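Local atomic coordinates of uncharacterized protein (PDB entry 4JZA), a protein that probably hydrolyses the 3-phosphate of phosphatidylinositol 3-phosphate, acting as a phosphoinositide phosphatase of the pathogen Legionella longbeachae. Residues L561-T564 against D565-L569; E804-K807 against L808-S812; R219-N222 against N223-L226. All coordinates share one frame; numbering follows the deposited sequence.

Contact 1 of 3, residues L561-T564 against D565-L569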
loop_
_atom_site.group_PDB
_atom_site.type_symbol
_atom_site.label_atom_id
_atom_site.label_comp_id
_atom_site.label_asym_id
_atom_site.label_seq_id
_atom_site.Cartn_x
_atom_site.Cartn_y
_atom_site.Cartn_z
ATOM N N LEU A 561 13.943 17.431 6.411
ATOM C CA LEU A 561 13.768 17.633 7.837
ATOM C C LEU A 561 15.055 17.461 8.610
ATOM O O LEU A 561 15.332 18.205 9.529
ATOM C CB LEU A 561 12.711 16.688 8.386
ATOM C CG LEU A 561 11.294 16.952 7.902
ATOM C CD1 LEU A 561 10.337 15.988 8.565
ATOM C CD2 LEU A 561 10.891 18.382 8.183
ATOM N N ILE A 562 15.836 16.463 8.237
ATOM C CA ILE A 562 17.129 16.244 8.851
ATOM C C ILE A 562 18.032 17.450 8.523
ATOM O O ILE A 562 18.719 18.004 9.423
ATOM C CB ILE A 562 17.729 14.943 8.286
ATOM C CG1 ILE A 562 17.150 13.726 9.021
ATOM C CG2 ILE A 562 19.232 14.921 8.380
ATOM C CD1 ILE A 562 17.270 12.473 8.207
ATOM N N HIS A 563 18.028 17.860 7.246
ATOM C CA HIS A 563 18.928 18.903 6.799
ATOM C C HIS A 563 18.560 20.203 7.487
ATOM O O HIS A 563 19.430 20.897 8.043
ATOM C CB HIS A 563 18.874 19.048 5.303
ATOM C CG HIS A 563 19.977 19.869 4.719
ATOM N ND1 HIS A 563 19.824 21.204 4.417
ATOM C CD2 HIS A 563 21.209 19.523 4.280
ATOM C CE1 HIS A 563 20.932 21.656 3.864
ATOM N NE2 HIS A 563 21.797 20.664 3.787
ATOM N N THR A 564 17.277 20.516 7.512
ATOM C CA THR A 564 16.849 21.731 8.154
ATOM C C THR A 564 17.091 21.604 9.653
ATOM O O THR A 564 17.682 22.482 10.263
ATOM C CB THR A 564 15.397 22.045 7.778
ATOM O OG1 THR A 564 15.300 22.212 6.357
ATOM C CG2 THR A 564 14.909 23.297 8.437
ATOM N N ASP A 565 16.713 20.513 10.278
ATOM C CA ASP A 565 17.127 20.359 11.684
ATOM C C ASP A 565 18.642 20.664 11.867
ATOM O O ASP A 565 19.046 21.374 12.777
ATOM C CB ASP A 565 16.806 18.959 12.230
ATOM C CG ASP A 565 15.321 18.767 12.574
ATOM O OD1 ASP A 565 14.618 19.803 12.779
ATOM O OD2 ASP A 565 14.862 17.575 12.666
ATOM N N ALA A 566 19.480 20.131 10.999
ATOM C CA ALA A 566 20.903 20.317 11.160
ATOM C C ALA A 566 21.310 21.788 11.061
ATOM O O ALA A 566 22.243 22.208 11.730
ATOM C CB ALA A 566 21.660 19.513 10.120
HETATM N N MSE A 567 20.657 22.568 10.204
HETATM C CA MSE A 567 20.983 23.990 10.080
HETATM C C MSE A 567 20.617 24.703 11.369
HETATM O O MSE A 567 21.373 25.540 11.876
HETATM C CB MSE A 567 20.261 24.586 8.890
HETATM C CG MSE A 567 20.922 24.084 7.613
HETATM SE SE MSE A 567 20.092 24.944 6.052
HETATM C CE MSE A 567 20.820 26.751 6.367
ATOM N N ILE A 568 19.456 24.373 11.918
ATOM C CA ILE A 568 19.004 24.948 13.181
ATOM C C ILE A 568 19.997 24.555 14.293
ATOM O O ILE A 568 20.406 25.402 15.051
ATOM C CB ILE A 568 17.534 24.540 13.481
ATOM C CG1 ILE A 568 16.607 25.215 12.469
ATOM C CG2 ILE A 568 17.081 24.908 14.893
ATOM C CD1 ILE A 568 15.236 24.589 12.434
ATOM N N LEU A 569 20.419 23.297 14.371
ATOM C CA LEU A 569 21.388 22.919 15.388
ATOM C C LEU A 569 22.735 23.614 15.210
ATOM O O LEU A 569 23.404 23.959 16.194
ATOM C CB LEU A 569 21.602 21.406 15.411
ATOM C CG LEU A 569 20.334 20.683 15.851
ATOM C CD1 LEU A 569 20.528 19.193 15.748
ATOM C CD2 LEU A 569 19.900 21.067 17.266
#
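The carbonyl oxygen of L561 takes the amide N-H of D565, with 2.8 Å between L561 O and D565 N, on helix 556-574. The same i to i+4 pattern joins I562 to A566, H563 to M567 and T564 to I568. With CG beside the backbone N (chi1 -77°), the carboxylate of D565 folds back near the L561 carbonyl without bonding to it, both being acceptors; its partner is R372 of strand 365-374, in a salt bridge through OD1. M567 is a selenomethionine. Its chain turns at the end (chi3 70°) and brings SE to 4.0 Å from CE1 of H563; the approach to the imidazole is oblique, 4.8 Å from SE to the ring centroid of H563. H563 ND1 is hydrogen-bonded to S533 OG, while F530 and F592 meet the imidazole edge-to-face. T564 OG1 bonds to S533 OG and to E560 OE2 one turn earlier, and its methyl CG2 lies 4.2 Å from CD1 of I568. Strands 352-359 and 365-374 and helices 524-542 and 587-602 pack around this buried stretch of helix. The helix follows strand 545-549 and a CVSGKDR loop of the CX5R type, probably the phosphate-binding P-loop of a cysteine-dependent phosphatase. H563 ND1, T564 OG1 and D565 OD1 thus each find a polar partner within a buried packing, which ties the helix to both the sheet and helix 524-542.

Contact 2 of 3, residues E804-K807 against L808-S812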
loop_
_atom_site.group_PDB
_atom_site.type_symbol
_atom_site.label_atom_id
_atom_site.label_comp_id
_atom_site.label_asym_id
_atom_site.label_seq_id
_atom_site.Cartn_x
_atom_site.Cartn_y
_atom_site.Cartn_z
ATOM N N GLU A 804 -15.313 -48.383 1.936
ATOM C CA GLU A 804 -15.332 -48.802 0.574
ATOM C C GLU A 804 -14.048 -49.550 0.237
ATOM O O GLU A 804 -14.094 -50.627 -0.362
ATOM C CB GLU A 804 -15.528 -47.624 -0.323
ATOM C CG GLU A 804 -15.295 -47.920 -1.789
ATOM C CD GLU A 804 -15.854 -46.813 -2.647
ATOM O OE1 GLU A 804 -15.105 -46.059 -3.363
ATOM O OE2 GLU A 804 -17.092 -46.666 -2.559
ATOM N N TRP A 805 -12.900 -49.032 0.652
ATOM C CA TRP A 805 -11.656 -49.739 0.333
ATOM C C TRP A 805 -11.553 -51.040 1.086
ATOM O O TRP A 805 -11.056 -52.007 0.548
ATOM C CB TRP A 805 -10.419 -48.894 0.621
ATOM C CG TRP A 805 -10.282 -47.680 -0.264
ATOM C CD1 TRP A 805 -10.921 -47.434 -1.429
ATOM C CD2 TRP A 805 -9.436 -46.566 -0.026
ATOM N NE1 TRP A 805 -10.540 -46.219 -1.932
ATOM C CE2 TRP A 805 -9.618 -45.669 -1.083
ATOM C CE3 TRP A 805 -8.531 -46.252 0.970
ATOM C CZ2 TRP A 805 -8.932 -44.476 -1.163
ATOM C CZ3 TRP A 805 -7.849 -45.074 0.872
ATOM C CH2 TRP A 805 -8.056 -44.200 -0.192
ATOM N N THR A 806 -12.021 -51.070 2.326
ATOM C CA THR A 806 -11.933 -52.289 3.097
ATOM C C THR A 806 -12.758 -53.384 2.429
ATOM O O THR A 806 -12.314 -54.503 2.346
ATOM C CB THR A 806 -12.322 -52.040 4.555
ATOM O OG1 THR A 806 -11.351 -51.159 5.160
ATOM C CG2 THR A 806 -12.327 -53.306 5.305
ATOM N N LYS A 807 -13.933 -53.049 1.921
ATOM C CA LYS A 807 -14.758 -54.020 1.219
ATOM C C LYS A 807 -14.087 -54.599 -0.037
ATOM O O LYS A 807 -13.981 -55.830 -0.209
ATOM C CB LYS A 807 -16.051 -53.381 0.803
ATOM C CG LYS A 807 -17.255 -54.119 1.326
ATOM C CD LYS A 807 -18.052 -53.190 2.263
ATOM C CE LYS A 807 -19.342 -53.830 2.778
ATOM N NZ LYS A 807 -20.502 -52.900 2.624
ATOM N N LEU A 808 -13.617 -53.717 -0.912
ATOM C CA LEU A 808 -12.808 -54.139 -2.053
ATOM C C LEU A 808 -11.675 -55.057 -1.652
ATOM O O LEU A 808 -11.458 -56.029 -2.310
ATOM C CB LEU A 808 -12.253 -52.943 -2.806
ATOM C CG LEU A 808 -13.348 -52.123 -3.513
ATOM C CD1 LEU A 808 -12.842 -50.734 -3.920
ATOM C CD2 LEU A 808 -13.921 -52.866 -4.705
ATOM N N PHE A 809 -10.975 -54.763 -0.565
ATOM C CA PHE A 809 -9.875 -55.619 -0.061
ATOM C C PHE A 809 -10.359 -57.003 0.378
ATOM O O PHE A 809 -9.827 -58.023 -0.060
ATOM C CB PHE A 809 -9.117 -54.917 1.086
ATOM C CG PHE A 809 -8.137 -55.807 1.798
ATOM C CD1 PHE A 809 -6.997 -56.307 1.143
ATOM C CD2 PHE A 809 -8.348 -56.161 3.121
ATOM C CE1 PHE A 809 -6.097 -57.157 1.795
ATOM C CE2 PHE A 809 -7.467 -57.007 3.761
ATOM C CZ PHE A 809 -6.337 -57.502 3.098
ATOM N N GLU A 810 -11.379 -57.044 1.215
ATOM C CA GLU A 810 -11.997 -58.320 1.642
ATOM C C GLU A 810 -12.534 -59.159 0.477
ATOM O O GLU A 810 -12.314 -60.355 0.431
ATOM C CB GLU A 810 -13.142 -58.076 2.679
ATOM C CG GLU A 810 -12.687 -57.554 4.050
ATOM C CD GLU A 810 -13.799 -56.896 4.871
ATOM O OE1 GLU A 810 -14.975 -56.902 4.435
ATOM O OE2 GLU A 810 -13.491 -56.347 5.956
ATOM N N GLU A 811 -13.266 -58.559 -0.445
ATOM C CA GLU A 811 -13.808 -59.339 -1.532
ATOM C C GLU A 811 -12.693 -59.963 -2.306
ATOM O O GLU A 811 -12.786 -61.116 -2.702
ATOM C CB GLU A 811 -14.666 -58.508 -2.452
ATOM C CG GLU A 811 -16.163 -58.528 -2.094
ATOM C CD GLU A 811 -16.922 -57.309 -2.660
ATOM O OE1 GLU A 811 -16.300 -56.540 -3.481
ATOM O OE2 GLU A 811 -18.117 -57.105 -2.277
ATOM N N SER A 812 -11.622 -59.210 -2.503
ATOM C CA SER A 812 -10.464 -59.670 -3.298
ATOM C C SER A 812 -9.747 -60.767 -2.597
ATOM O O SER A 812 -9.386 -61.721 -3.201
ATOM C CB SER A 812 -9.472 -58.520 -3.557
ATOM O OG SER A 812 -8.301 -58.961 -4.197
#
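L808 lies alongside the CG methylene of E804, one turn earlier on helix 794-817: its methyl CD1 comes to 4.3 Å from CG of E804, and its own CG sits 3.6 Å from the E804 carbonyl oxygen, O. Past that methylene, the E804 carboxylate turns to helix 772-782, where R780 forms a salt bridge and S776 a hydrogen bond. A second pair, T806 and E810, meets on another side of the helix. With OG1 of T806 beside the backbone N (chi1 -66°), where it is hydrogen-bonded to V802 O, the methyl CG2 stands anti to that N and makes a plain van der Waals contact with OE2 of E810. Nearby, K807 NZ and E811 OE2 stay 6.9 Å apart, too far for a salt bridge, so any attraction is probably weak. Backbone bonds run i to i+4, the tightest of them 2.8 Å from E811 N to K807 O. The helix is therefore amphipathic: W805 is buried against helices 676-702 and 772-782, with L808 and F809 at its margin, E804 is tied to helix 772-782 by a salt bridge and a hydrogen bond, and K807 and E811 lie exposed to solvent.

Contact 3 of 3, residues R219-N222 against N223-L226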
loop_
_atom_site.group_PDB
_atom_site.type_symbol
_atom_site.label_atom_id
_atom_site.label_comp_id
_atom_site.label_asym_id
_atom_site.label_seq_id
_atom_site.Cartn_x
_atom_site.Cartn_y
_atom_site.Cartn_z
ATOM N N ARG A 219 -37.570 9.170 -17.321
ATOM C CA ARG A 219 -38.270 10.422 -17.581
ATOM C C ARG A 219 -37.315 11.583 -17.354
ATOM O O ARG A 219 -37.196 12.458 -18.212
ATOM C CB ARG A 219 -39.595 10.563 -16.773
ATOM C CG ARG A 219 -40.850 10.043 -17.518
ATOM C CD ARG A 219 -42.179 10.288 -16.774
ATOM N NE ARG A 219 -42.054 11.379 -15.800
ATOM C CZ ARG A 219 -42.025 11.249 -14.468
ATOM N NH1 ARG A 219 -42.161 10.067 -13.863
ATOM N NH2 ARG A 219 -41.875 12.333 -13.718
ATOM N N ASP A 220 -36.607 11.583 -16.220
ATOM C CA ASP A 220 -35.641 12.644 -15.939
ATOM C C ASP A 220 -34.710 12.878 -17.126
ATOM O O ASP A 220 -34.464 14.016 -17.510
ATOM C CB ASP A 220 -34.794 12.303 -14.710
ATOM C CG ASP A 220 -33.683 13.321 -14.459
ATOM O OD1 ASP A 220 -32.628 13.265 -15.142
ATOM O OD2 ASP A 220 -33.885 14.166 -13.562
ATOM N N PHE A 221 -34.188 11.797 -17.698
ATOM C CA PHE A 221 -33.229 11.934 -18.767
ATOM C C PHE A 221 -33.860 12.408 -20.071
ATOM O O PHE A 221 -33.263 13.230 -20.779
ATOM C CB PHE A 221 -32.437 10.649 -18.999
ATOM C CG PHE A 221 -31.282 10.857 -19.921
ATOM C CD1 PHE A 221 -30.333 11.793 -19.619
ATOM C CD2 PHE A 221 -31.189 10.186 -21.111
ATOM C CE1 PHE A 221 -29.293 12.042 -20.479
ATOM C CE2 PHE A 221 -30.147 10.430 -21.983
ATOM C CZ PHE A 221 -29.199 11.363 -21.672
ATOM N N ASN A 222 -35.068 11.927 -20.372
ATOM C CA ASN A 222 -35.813 12.421 -21.528
ATOM C C ASN A 222 -36.182 13.908 -21.362
ATOM O O ASN A 222 -36.072 14.674 -22.317
ATOM C CB ASN A 222 -37.057 11.570 -21.793
ATOM C CG ASN A 222 -36.719 10.145 -22.244
ATOM O OD1 ASN A 222 -35.647 9.885 -22.784
ATOM N ND2 ASN A 222 -37.619 9.221 -21.989
ATOM N N ASN A 223 -36.591 14.325 -20.158
ATOM C CA ASN A 223 -36.878 15.750 -19.879
ATOM C C ASN A 223 -35.667 16.628 -20.076
ATOM O O ASN A 223 -35.793 17.828 -20.374
ATOM C CB ASN A 223 -37.393 15.965 -18.444
ATOM C CG ASN A 223 -38.792 15.448 -18.265
ATOM O OD1 ASN A 223 -39.435 15.069 -19.231
ATOM N ND2 ASN A 223 -39.267 15.418 -17.034
ATOM N N PHE A 224 -34.502 16.045 -19.836
ATOM C CA PHE A 224 -33.261 16.731 -20.095
ATOM C C PHE A 224 -33.020 16.894 -21.594
ATOM O O PHE A 224 -32.568 17.942 -22.041
ATOM C CB PHE A 224 -32.072 15.998 -19.462
ATOM C CG PHE A 224 -30.770 16.621 -19.822
ATOM C CD1 PHE A 224 -30.457 17.897 -19.347
ATOM C CD2 PHE A 224 -29.933 16.014 -20.715
ATOM C CE1 PHE A 224 -29.298 18.519 -19.719
ATOM C CE2 PHE A 224 -28.778 16.635 -21.100
ATOM C CZ PHE A 224 -28.462 17.888 -20.601
ATOM N N LEU A 225 -33.306 15.855 -22.362
ATOM C CA LEU A 225 -33.054 15.903 -23.797
ATOM C C LEU A 225 -33.909 16.934 -24.529
ATOM O O LEU A 225 -33.432 17.603 -25.446
ATOM C CB LEU A 225 -33.285 14.543 -24.404
ATOM C CG LEU A 225 -32.219 13.527 -24.047
ATOM C CD1 LEU A 225 -32.497 12.263 -24.822
ATOM C CD2 LEU A 225 -30.826 14.026 -24.357
ATOM N N LEU A 226 -35.161 17.078 -24.101
ATOM C CA LEU A 226 -36.054 18.088 -24.659
ATOM C C LEU A 226 -35.498 19.450 -24.265
ATOM O O LEU A 226 -35.087 20.223 -25.129
ATOM C CB LEU A 226 -37.511 17.865 -24.195
ATOM C CG LEU A 226 -38.079 16.507 -24.692
ATOM C CD1 LEU A 226 -39.325 16.077 -23.923
ATOM C CD2 LEU A 226 -38.334 16.489 -26.200
#
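Four i to i+4 amide bonds carry helix 214-234 from R219-N222 into N223-L226, from the nearly straight one between N223 N and R219 O (2.8 Å, N-H...O angle 170°) to the more bent one between F224 N and D220 O (3.1 Å, 141°). On the buried side F221 is the hub. With CG anti to the backbone N (chi1 -169°), its ring swings along the helix toward the next turn, where two side chains receive it. CD2 of F224 lies 4.0 Å from CE1 of F221; the two rings meet obliquely. L225 comes over a face of the F221 ring near its rim, its CG 4.2 Å above the ring plane, and its two methyls divide the far end of the ring: CD1 is 4.1 Å from F221 CE2 and CD2 is 4.1 Å from F221 CZ. F284 of helix 274-288 adds an edge-to-face contact with F221, and helix 261-270 packs on both phenylalanines. Polar groups flank this patch. D220 splits its carboxylate between Y203 OH, through OD1, and H262 NE2, through OD2, while N222 OD1 accepts from K285 NZ. N223 folds its amide back beside the R219 carbonyl, 3.4 Å from N223 CG to R219 O, on the exposed side with R219 and L226. Dispersion between the rings and L225 thus forms one seam of the insertion domain, joining helix 214-234 to helices 261-270 and 274-288, and the bonds of D220 and N222 add polar ties to neighbouring residues.

How the contacts relate
All three contacts are short helical stretches built on i to i+4 bonds, but they sit in separate parts of the chain. Contact 3, in the insertion domain, comes first in sequence, then contact 1, on the helix that follows strand 545-549 of the mixed sheet, and last contact 2 in the C-terminal domain. Their centres lie about 62 Å (1 and 3), about 75 Å (2 and 3) and about 82 Å (1 and 2) apart, and none touches another; contacts 1 and 2 fall on opposite sides of the chain's centre. Contact 1 is the only one of the three on the helix that follows the probable phosphate-binding loop, whereas contacts 2 and 3 are packing within the other two domains.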